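Side-chain contacts in 5-Carboxyvanillate Decarboxylase (Novosphingobium aromaticivorans, PDB 4QRN), which probably catalyses the metal-dependent decarboxylation of 5-carboxyvanillate to vanillate, as a member of the amidohydrolase superfamily: residues E48-Y53 / S68-Y73; Y53-R58 / L122-T127; L109-P114 / M150-P155. All blocks are in the same frame, centred on the assembly; numbering follows the deposited sequence. Where two conformers were deposited one is given.

Contact 1 (E48-Y53 / S68-Y73); sequences EIIDVY and SLWGFY. With 1DF (4-hydroxy-3-methoxy-5-nitrobenzoic acid), chain F.
Tyr53 and Trp70 bring two helices together through their rings, with the ring planes inclined by 42° and the phenol against the five-membered ring of the indole. The CD2 and CE2 carbons of the tyrosine do the touching: CD2 lies 3.4 Å from Trp70 CG, and CE2 lies 3.6 Å from Trp70 NE1. Tyr53 turns CG anti to its carbonyl carbon (chi1 -61°), which keeps the ring leaning across toward the tryptophan. Beside it, on the same indole face, a CH-pi contact is made by Ile50, which in the conformer described here sets CD1 3.8 Å from the centroid of the Trp70 six-membered ring. The long indole thus has room for an aromatic and an aliphatic neighbour, and a slim aliphatic tip fits over the six-membered ring.

No hydrogen bond passes between the two segments, and the polar ends look elsewhere: Trp70 NE1 bonds to Ser113 O and Tyr53 OH to Gly115 O, so both buried groups are satisfied while their rings stay packed.

Helix 64-75 supplies one of the ligand's hydrogen bonds. Tyr73 OH donates a short 2.5 Å bond to carboxylate O2 of the nitrobenzoate, which approaches at the ring edge; the hydroxyl is also bonded to Arg80 NH1. Leu69 CD1 makes a van der Waals approach to the same O2, and Leu69 CD2 an apolar contact with the methoxy carbon CV at 4.0 Å, so this turn lines the pocket with one polar and one apolar residue.

Helix 47-59 lies with its other flank on helix 122-142, while helix 64-75 packs on helix 79-89 and, through Leu69 and Phe72, meets the second subunit.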
# COMPACT_ATOMS: atom_id res chain seq x y z
N GLU A 48 6.38 21.87 -24.10
CA GLU A 48 5.26 22.79 -23.92
C GLU A 48 4.34 22.37 -22.76
O GLU A 48 3.80 23.24 -22.08
CB GLU A 48 4.46 22.99 -25.20
CG GLU A 48 3.83 21.76 -25.75
CD GLU A 48 3.16 21.98 -27.10
OE1 GLU A 48 3.31 23.08 -27.69
OE2 GLU A 48 2.50 21.02 -27.57
N ILE A 49 4.21 21.06 -22.49
CA ILE A 49 3.40 20.64 -21.36
C ILE A 49 4.14 20.92 -20.04
O ILE A 49 3.53 21.39 -19.10
CB ILE A 49 2.93 19.18 -21.51
CG1 ILE A 49 1.86 19.11 -22.61
CG2 ILE A 49 2.35 18.65 -20.17
CD1 ILE A 49 1.47 17.71 -23.01
N ILE A 50 5.44 20.65 -19.98
CA ILE A 50 6.19 21.01 -18.77
C ILE A 50 6.09 22.52 -18.52
O ILE A 50 5.96 22.95 -17.37
CB ILE A 50 7.67 20.53 -18.81
CG1 ILE A 50 7.77 19.01 -19.10
CG2 ILE A 50 8.39 20.87 -17.50
CD1 ILE A 50 6.96 18.13 -18.16
N ASP A 51 6.13 23.33 -19.58
CA ASP A 51 5.98 24.77 -19.41
C ASP A 51 4.61 25.13 -18.83
O ASP A 51 4.50 26.08 -18.06
CB ASP A 51 6.18 25.49 -20.74
CG ASP A 51 7.62 25.52 -21.19
OD1 ASP A 51 8.52 25.21 -20.39
OD2 ASP A 51 7.83 25.87 -22.37
N VAL A 52 3.55 24.39 -19.19
CA VAL A 52 2.25 24.63 -18.56
C VAL A 52 2.32 24.30 -17.07
O VAL A 52 1.78 25.06 -16.25
CB VAL A 52 1.11 23.82 -19.21
CG1 VAL A 52 -0.18 23.96 -18.41
CG2 VAL A 52 0.92 24.28 -20.65
N TYR A 53 2.99 23.21 -16.69
CA TYR A 53 3.12 22.93 -15.26
C TYR A 53 3.81 24.08 -14.55
O TYR A 53 3.40 24.50 -13.47
CB TYR A 53 3.93 21.67 -15.04
CG TYR A 53 3.37 20.38 -15.63
CD1 TYR A 53 2.03 20.25 -16.02
CD2 TYR A 53 4.21 19.29 -15.79
CE1 TYR A 53 1.54 19.06 -16.54
CE2 TYR A 53 3.74 18.10 -16.30
CZ TYR A 53 2.43 17.98 -16.68
OH TYR A 53 2.00 16.77 -17.18
N SER A 68 5.00 19.64 -5.92
CA SER A 68 6.02 18.74 -5.41
C SER A 68 6.77 18.01 -6.52
O SER A 68 8.00 18.00 -6.56
CB SER A 68 5.36 17.74 -4.49
OG SER A 68 6.32 16.82 -4.01
N LEU A 69 6.04 17.39 -7.43
CA LEU A 69 6.64 16.52 -8.43
C LEU A 69 7.34 17.32 -9.54
O LEU A 69 8.51 17.07 -9.85
CB LEU A 69 5.53 15.65 -9.05
CG LEU A 69 5.94 14.64 -10.11
CD1 LEU A 69 6.86 13.59 -9.51
CD2 LEU A 69 4.71 14.01 -10.72
N TRP A 70 6.61 18.27 -10.12
CA TRP A 70 7.13 19.01 -11.27
C TRP A 70 7.92 20.24 -10.85
O TRP A 70 8.82 20.64 -11.58
CB TRP A 70 6.02 19.27 -12.32
CG TRP A 70 5.82 17.98 -13.05
CD1 TRP A 70 4.80 17.08 -12.91
CD2 TRP A 70 6.77 17.37 -13.91
NE1 TRP A 70 5.05 15.95 -13.66
CE2 TRP A 70 6.26 16.11 -14.28
CE3 TRP A 70 8.02 17.77 -14.40
CZ2 TRP A 70 6.96 15.24 -15.09
CZ3 TRP A 70 8.70 16.90 -15.24
CH2 TRP A 70 8.15 15.66 -15.57
N GLY A 71 7.66 20.81 -9.68
CA GLY A 71 8.61 21.78 -9.13
C GLY A 71 9.98 21.12 -9.00
O GLY A 71 11.03 21.71 -9.31
N PHE A 72 10.00 19.86 -8.58
CA PHE A 72 11.26 19.12 -8.47
C PHE A 72 11.88 18.83 -9.84
O PHE A 72 12.99 19.27 -10.13
CB PHE A 72 11.07 17.82 -7.67
CG PHE A 72 12.33 16.99 -7.55
CD1 PHE A 72 13.37 17.41 -6.73
CD2 PHE A 72 12.48 15.80 -8.26
CE1 PHE A 72 14.53 16.64 -6.61
CE2 PHE A 72 13.64 15.04 -8.15
CZ PHE A 72 14.67 15.47 -7.32
N TYR A 73 11.19 18.11 -10.72
CA TYR A 73 11.86 17.71 -11.95
C TYR A 73 12.18 18.88 -12.85
O TYR A 73 13.21 18.86 -13.54
CB TYR A 73 11.10 16.60 -12.71
CG TYR A 73 11.23 15.29 -12.00
CD1 TYR A 73 12.48 14.68 -11.87
CD2 TYR A 73 10.13 14.68 -11.41
CE1 TYR A 73 12.62 13.51 -11.15
CE2 TYR A 73 10.27 13.51 -10.69
CZ TYR A 73 11.51 12.94 -10.56
OH TYR A 73 11.66 11.79 -9.82
C1 1DF F . 8.72 8.89 -10.95
CO1 1DF F . 8.54 7.54 -11.04
CO2 1DF F . 7.95 9.75 -11.77
CM1 1DF F . 7.62 7.09 -12.05
CM2 1DF F . 7.20 9.26 -12.82
OM 1DF F . 6.48 10.05 -13.67
CZ 1DF F . 7.11 7.90 -13.07
CC 1DF F . 9.66 9.49 -9.97
CV 1DF F . 6.31 11.42 -13.30
O1 1DF F . 10.69 8.79 -9.61
O2 1DF F . 9.43 10.63 -9.55
O3 1DF F . 6.55 7.42 -14.14
N 1DF F . 7.06 5.72 -11.81
O11 1DF F . 6.19 5.25 -12.49
O22 1DF F . 7.43 5.13 -10.76

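Contact 2 (Y53-R58 / L122-T127); sequences YLRMIR and LDEART
Arg55 and Glu124 reach for each other from opposite directions, each leaving its helix with CG opposite the backbone N and beside the carbonyl carbon (chi1 -171° in the glutamate). Beyond CG the glutamate runs straight out, whereas the arginine bends at chi3, 80°, and this kink turns its guanidinium so that the two terminal nitrogens face the carboxylate end-on. The result is a bidentate salt bridge: Arg55 NH1 gives a 2.8 Å bond to Glu124 OE2, and Arg55 NH2 a bond of the same 2.8 Å to Glu124 OE1. Both are nearly straight, both use the syn lone pairs of the oxygens, and the two flat groups lie only 6° from coplanar, which should restrain the rotation of both groups.

The bridge spans helix 47-59 and the first turns of helix 122-142, the helix of a beta-alpha-beta crossover between neighbouring parallel strands 106-111 and 147-149 of the barrel. A glutamate near the start of a helix is probably favoured by the positive end of the helix dipole; the backbone N of Glu124 is itself bonded to Asp121 OD1. Val52, one turn back on helix 47-59, packs beside the carboxylate. With an alanine in place of Arg55, the Glu124 carboxylate is likely to lose its charged mate and be freer to turn about its last torsion.

Further along, Thr127 OG1 donates to Asp123 O, 2.8 Å away, from above the carbonyl plane. Thr127 N reaches that same oxygen from the opposite face, and a hydroxyl on the gamma position is short enough to fold back onto the carbonyl one turn earlier.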
# COMPACT_ATOMS: atom_id res chain seq x y z
N TYR A 53 2.99 23.21 -16.69
CA TYR A 53 3.12 22.93 -15.26
C TYR A 53 3.81 24.08 -14.55
O TYR A 53 3.40 24.50 -13.47
CB TYR A 53 3.93 21.67 -15.04
CG TYR A 53 3.37 20.38 -15.63
CD1 TYR A 53 2.03 20.25 -16.02
CD2 TYR A 53 4.21 19.29 -15.79
CE1 TYR A 53 1.54 19.06 -16.54
CE2 TYR A 53 3.74 18.10 -16.30
CZ TYR A 53 2.43 17.98 -16.68
OH TYR A 53 2.00 16.77 -17.18
N LEU A 54 4.88 24.61 -15.14
CA LEU A 54 5.58 25.73 -14.51
C LEU A 54 4.67 26.96 -14.40
O LEU A 54 4.70 27.67 -13.39
CB LEU A 54 6.85 26.06 -15.29
CG LEU A 54 7.99 25.04 -15.13
CD1 LEU A 54 9.11 25.30 -16.13
CD2 LEU A 54 8.55 25.00 -13.71
N ARG A 55 3.87 27.21 -15.42
CA ARG A 55 2.92 28.32 -15.39
C ARG A 55 1.92 28.14 -14.24
O ARG A 55 1.61 29.11 -13.53
CB ARG A 55 2.18 28.40 -16.73
CG ARG A 55 1.27 29.60 -16.87
CD ARG A 55 0.43 29.45 -18.12
NE ARG A 55 -0.70 28.55 -17.90
CZ ARG A 55 -1.24 27.77 -18.84
NH1 ARG A 55 -0.71 27.69 -20.05
NH2 ARG A 55 -2.30 27.04 -18.56
N MET A 56 1.41 26.92 -14.06
CA MET A 56 0.44 26.64 -13.01
C MET A 56 1.07 26.76 -11.64
O MET A 56 0.42 27.22 -10.68
CB MET A 56 -0.12 25.22 -13.20
CG MET A 56 -0.98 25.11 -14.45
SD MET A 56 -1.61 23.44 -14.75
CE MET A 56 -2.61 23.13 -13.30
N ILE A 57 2.33 26.37 -11.52
CA ILE A 57 3.04 26.55 -10.26
C ILE A 57 3.19 28.05 -9.96
O ILE A 57 2.92 28.51 -8.84
CB ILE A 57 4.37 25.80 -10.26
CG1 ILE A 57 4.12 24.28 -10.32
CG2 ILE A 57 5.21 26.18 -9.03
CD1 ILE A 57 5.36 23.48 -10.64
N ARG A 58 3.59 28.82 -10.97
CA ARG A 58 3.81 30.25 -10.79
C ARG A 58 2.52 30.98 -10.44
O ARG A 58 2.52 31.91 -9.63
CB ARG A 58 4.37 30.88 -12.07
CG ARG A 58 5.82 30.57 -12.38
CD ARG A 58 6.38 31.55 -13.41
NE ARG A 58 5.49 31.72 -14.57
CZ ARG A 58 5.54 30.99 -15.69
NH1 ARG A 58 6.44 30.01 -15.83
NH2 ARG A 58 4.69 31.24 -16.67
N LEU A 122 -10.17 23.31 -20.82
CA LEU A 122 -10.43 22.08 -21.58
C LEU A 122 -9.89 22.18 -23.00
O LEU A 122 -9.38 21.20 -23.52
CB LEU A 122 -11.93 21.73 -21.59
CG LEU A 122 -12.38 20.85 -20.40
CD1 LEU A 122 -11.98 21.44 -19.06
CD2 LEU A 122 -13.88 20.59 -20.45
N ASP A 123 -9.99 23.34 -23.62
CA ASP A 123 -9.44 23.52 -24.96
C ASP A 123 -7.93 23.29 -24.94
O ASP A 123 -7.38 22.64 -25.83
CB ASP A 123 -9.71 24.94 -25.48
CG ASP A 123 -11.13 25.14 -25.99
OD1 ASP A 123 -11.79 24.16 -26.38
OD2 ASP A 123 -11.57 26.31 -26.02
N GLU A 124 -7.27 23.86 -23.94
CA GLU A 124 -5.83 23.71 -23.83
C GLU A 124 -5.48 22.24 -23.61
O GLU A 124 -4.54 21.73 -24.23
CB GLU A 124 -5.26 24.57 -22.69
CG GLU A 124 -3.75 24.59 -22.69
CD GLU A 124 -3.15 25.46 -21.62
OE1 GLU A 124 -3.74 25.58 -20.53
OE2 GLU A 124 -2.07 26.04 -21.88
N ALA A 125 -6.22 21.56 -22.74
CA ALA A 125 -5.94 20.15 -22.48
C ALA A 125 -6.09 19.31 -23.75
O ALA A 125 -5.21 18.50 -24.07
CB ALA A 125 -6.83 19.64 -21.38
N ARG A 126 -7.20 19.49 -24.47
CA ARG A 126 -7.40 18.75 -25.70
C ARG A 126 -6.32 19.07 -26.73
O ARG A 126 -5.80 18.17 -27.42
CB ARG A 126 -8.77 19.03 -26.28
CG ARG A 126 -9.92 18.51 -25.41
CD ARG A 126 -11.27 18.73 -26.05
NE ARG A 126 -11.57 20.14 -26.17
CZ ARG A 126 -12.51 20.80 -25.49
NH1 ARG A 126 -13.27 20.18 -24.59
NH2 ARG A 126 -12.68 22.09 -25.71
N THR A 127 -5.96 20.34 -26.86
CA THR A 127 -4.99 20.74 -27.84
C THR A 127 -3.61 20.16 -27.55
O THR A 127 -2.93 19.64 -28.43
CB THR A 127 -4.92 22.27 -27.91
OG1 THR A 127 -6.18 22.77 -28.38
CG2 THR A 127 -3.84 22.76 -28.85

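Contact 3 (L109-P114 / M150-P155); sequences LALTSP and MGTVAP. With 1DF (4-hydroxy-3-methoxy-5-nitrobenzoic acid), chain F.
Leu111, at the end of strand 106-111, meets Thr152, in the loop after strand 147-149, obliquely. Its CB lies 3.9 Å from Thr152 OG1, and also near Thr152 CB. From there chi1 of -179° carries CG away from the backbone N, and the branch CD2 comes down on the threonine, 3.7 Å from OG1 and 3.9 Å from CG2. Leucine fills this place with carbon, and both branches of the threonine touch it, while OG1 also bonds a water that is shared with Leu111 O. A second water accepts from Leu111 N and donates to Met150 O, so buried backbone groups that no longer pair directly are still satisfied.

The direct bond lies one step earlier, where Met150 N donates to Leu109 O at 3.0 Å; next to it the small Ala110 sets CB 4.2 Å from Met150 CB.

Downstream of the strand, Thr112 OG1 approaches the ligand methoxy oxygen OM at 3.3 Å and bonds to Tyr339 OH. Strand 106-111 sits between strands 38-44 and 147-149, with Leu111 against Phe44 and Ile49 of helix 47-59, and Val153 reaching strand 177-179.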
# COMPACT_ATOMS: atom_id res chain seq x y z
N LEU A 109 5.78 3.61 -24.92
CA LEU A 109 5.97 4.99 -24.49
C LEU A 109 4.65 5.67 -24.18
O LEU A 109 3.67 5.52 -24.92
CB LEU A 109 6.61 5.78 -25.63
CG LEU A 109 7.99 5.30 -26.03
CD1 LEU A 109 8.38 5.89 -27.39
CD2 LEU A 109 9.02 5.68 -25.01
N ALA A 110 4.66 6.47 -23.12
CA ALA A 110 3.49 7.28 -22.76
C ALA A 110 3.93 8.61 -22.16
O ALA A 110 4.93 8.71 -21.44
CB ALA A 110 2.61 6.52 -21.76
N LEU A 111 3.12 9.62 -22.40
CA LEU A 111 3.35 10.95 -21.87
C LEU A 111 3.38 10.88 -20.34
O LEU A 111 2.50 10.31 -19.70
CB LEU A 111 2.26 11.90 -22.33
CG LEU A 111 2.42 13.34 -21.85
CD1 LEU A 111 3.61 14.01 -22.51
CD2 LEU A 111 1.14 14.14 -22.08
N THR A 112 4.40 11.49 -19.75
CA THR A 112 4.65 11.32 -18.34
C THR A 112 3.58 11.95 -17.47
O THR A 112 2.97 12.99 -17.80
CB THR A 112 6.06 11.83 -18.02
OG1 THR A 112 6.44 11.41 -16.71
CG2 THR A 112 6.18 13.33 -18.09
N SER A 113 3.35 11.31 -16.33
CA SER A 113 2.33 11.75 -15.39
C SER A 113 2.61 13.17 -14.90
O SER A 113 3.74 13.50 -14.57
CB SER A 113 2.32 10.78 -14.23
OG SER A 113 1.37 11.16 -13.27
N PRO A 114 1.56 14.01 -14.77
CA PRO A 114 0.13 13.71 -14.86
C PRO A 114 -0.49 14.00 -16.23
O PRO A 114 -1.71 14.10 -16.35
CB PRO A 114 -0.47 14.66 -13.82
CG PRO A 114 0.38 15.89 -13.97
CD PRO A 114 1.78 15.33 -14.13
N MET A 150 1.39 4.50 -26.49
CA MET A 150 0.12 4.54 -25.76
C MET A 150 -0.34 6.00 -25.81
O MET A 150 0.44 6.91 -25.58
CB MET A 150 0.32 4.11 -24.30
CG MET A 150 0.76 2.66 -24.16
SD MET A 150 -0.53 1.45 -24.49
CE MET A 150 -1.26 1.29 -22.86
N GLY A 151 -1.62 6.21 -26.11
CA GLY A 151 -2.13 7.57 -26.17
C GLY A 151 -2.35 8.18 -24.80
O GLY A 151 -2.54 7.48 -23.79
N THR A 152 -2.37 9.52 -24.81
CA THR A 152 -2.75 10.31 -23.65
C THR A 152 -4.11 10.96 -23.91
O THR A 152 -4.42 11.30 -25.07
CB THR A 152 -1.65 11.37 -23.32
OG1 THR A 152 -1.66 11.69 -21.93
CG2 THR A 152 -1.78 12.66 -24.11
N VAL A 153 -4.91 11.11 -22.87
CA VAL A 153 -6.24 11.67 -23.03
C VAL A 153 -6.50 12.75 -21.97
O VAL A 153 -5.61 13.13 -21.21
CB VAL A 153 -7.35 10.57 -23.05
CG1 VAL A 153 -7.13 9.60 -24.22
CG2 VAL A 153 -7.45 9.81 -21.72
N ALA A 154 -7.72 13.29 -21.99
CA ALA A 154 -8.12 14.39 -21.12
C ALA A 154 -9.45 14.01 -20.50
O ALA A 154 -10.49 14.39 -21.00
CB ALA A 154 -8.22 15.70 -21.92
N PRO A 155 -9.43 13.22 -19.41
CA PRO A 155 -10.69 12.69 -18.86
C PRO A 155 -11.63 13.76 -18.37
O PRO A 155 -12.80 13.47 -18.16
CB PRO A 155 -10.21 11.77 -17.73
CG PRO A 155 -8.82 11.38 -18.14
CD PRO A 155 -8.26 12.65 -18.71
C1 1DF F . 8.72 8.89 -10.95
CO1 1DF F . 8.54 7.54 -11.04
CO2 1DF F . 7.95 9.75 -11.77
CM1 1DF F . 7.62 7.09 -12.05
CM2 1DF F . 7.20 9.26 -12.82
OM 1DF F . 6.48 10.05 -13.67
CZ 1DF F . 7.11 7.90 -13.07
CC 1DF F . 9.66 9.49 -9.97
CV 1DF F . 6.31 11.42 -13.30
O1 1DF F . 10.69 8.79 -9.61
O2 1DF F . 9.43 10.63 -9.55
O3 1DF F . 6.55 7.42 -14.14
N 1DF F . 7.06 5.72 -11.81
O11 1DF F . 6.19 5.25 -12.49
O22 1DF F . 7.43 5.13 -10.76
O HOH W 1 1.18 9.25 -24.46
O HOH W 2 -0.19 10.05 -20.25

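Overall arrangement
All three contacts touch one another. Contacts 1 and 2, on the same side of the chain's centre and with centres about 10 Å apart, share helix 47-59 and Tyr53; contact 3 lies about 15 Å from the centre of contact 1 and 14 Å from that of contact 2. Along the chain contact 1 closes before contact 3 opens, whereas contact 2 crosses both. Contact 3 joins the end of strand 106-111 to the loop after strand 147-149, and contact 2 ties helix 47-59 to helix 122-142. Leu69 and Tyr73 of contact 1 and Thr112 and Ser113 of contact 3 line the nitrobenzoate pocket, so helix 64-75 and the loop after strand 106-111 both form its wall.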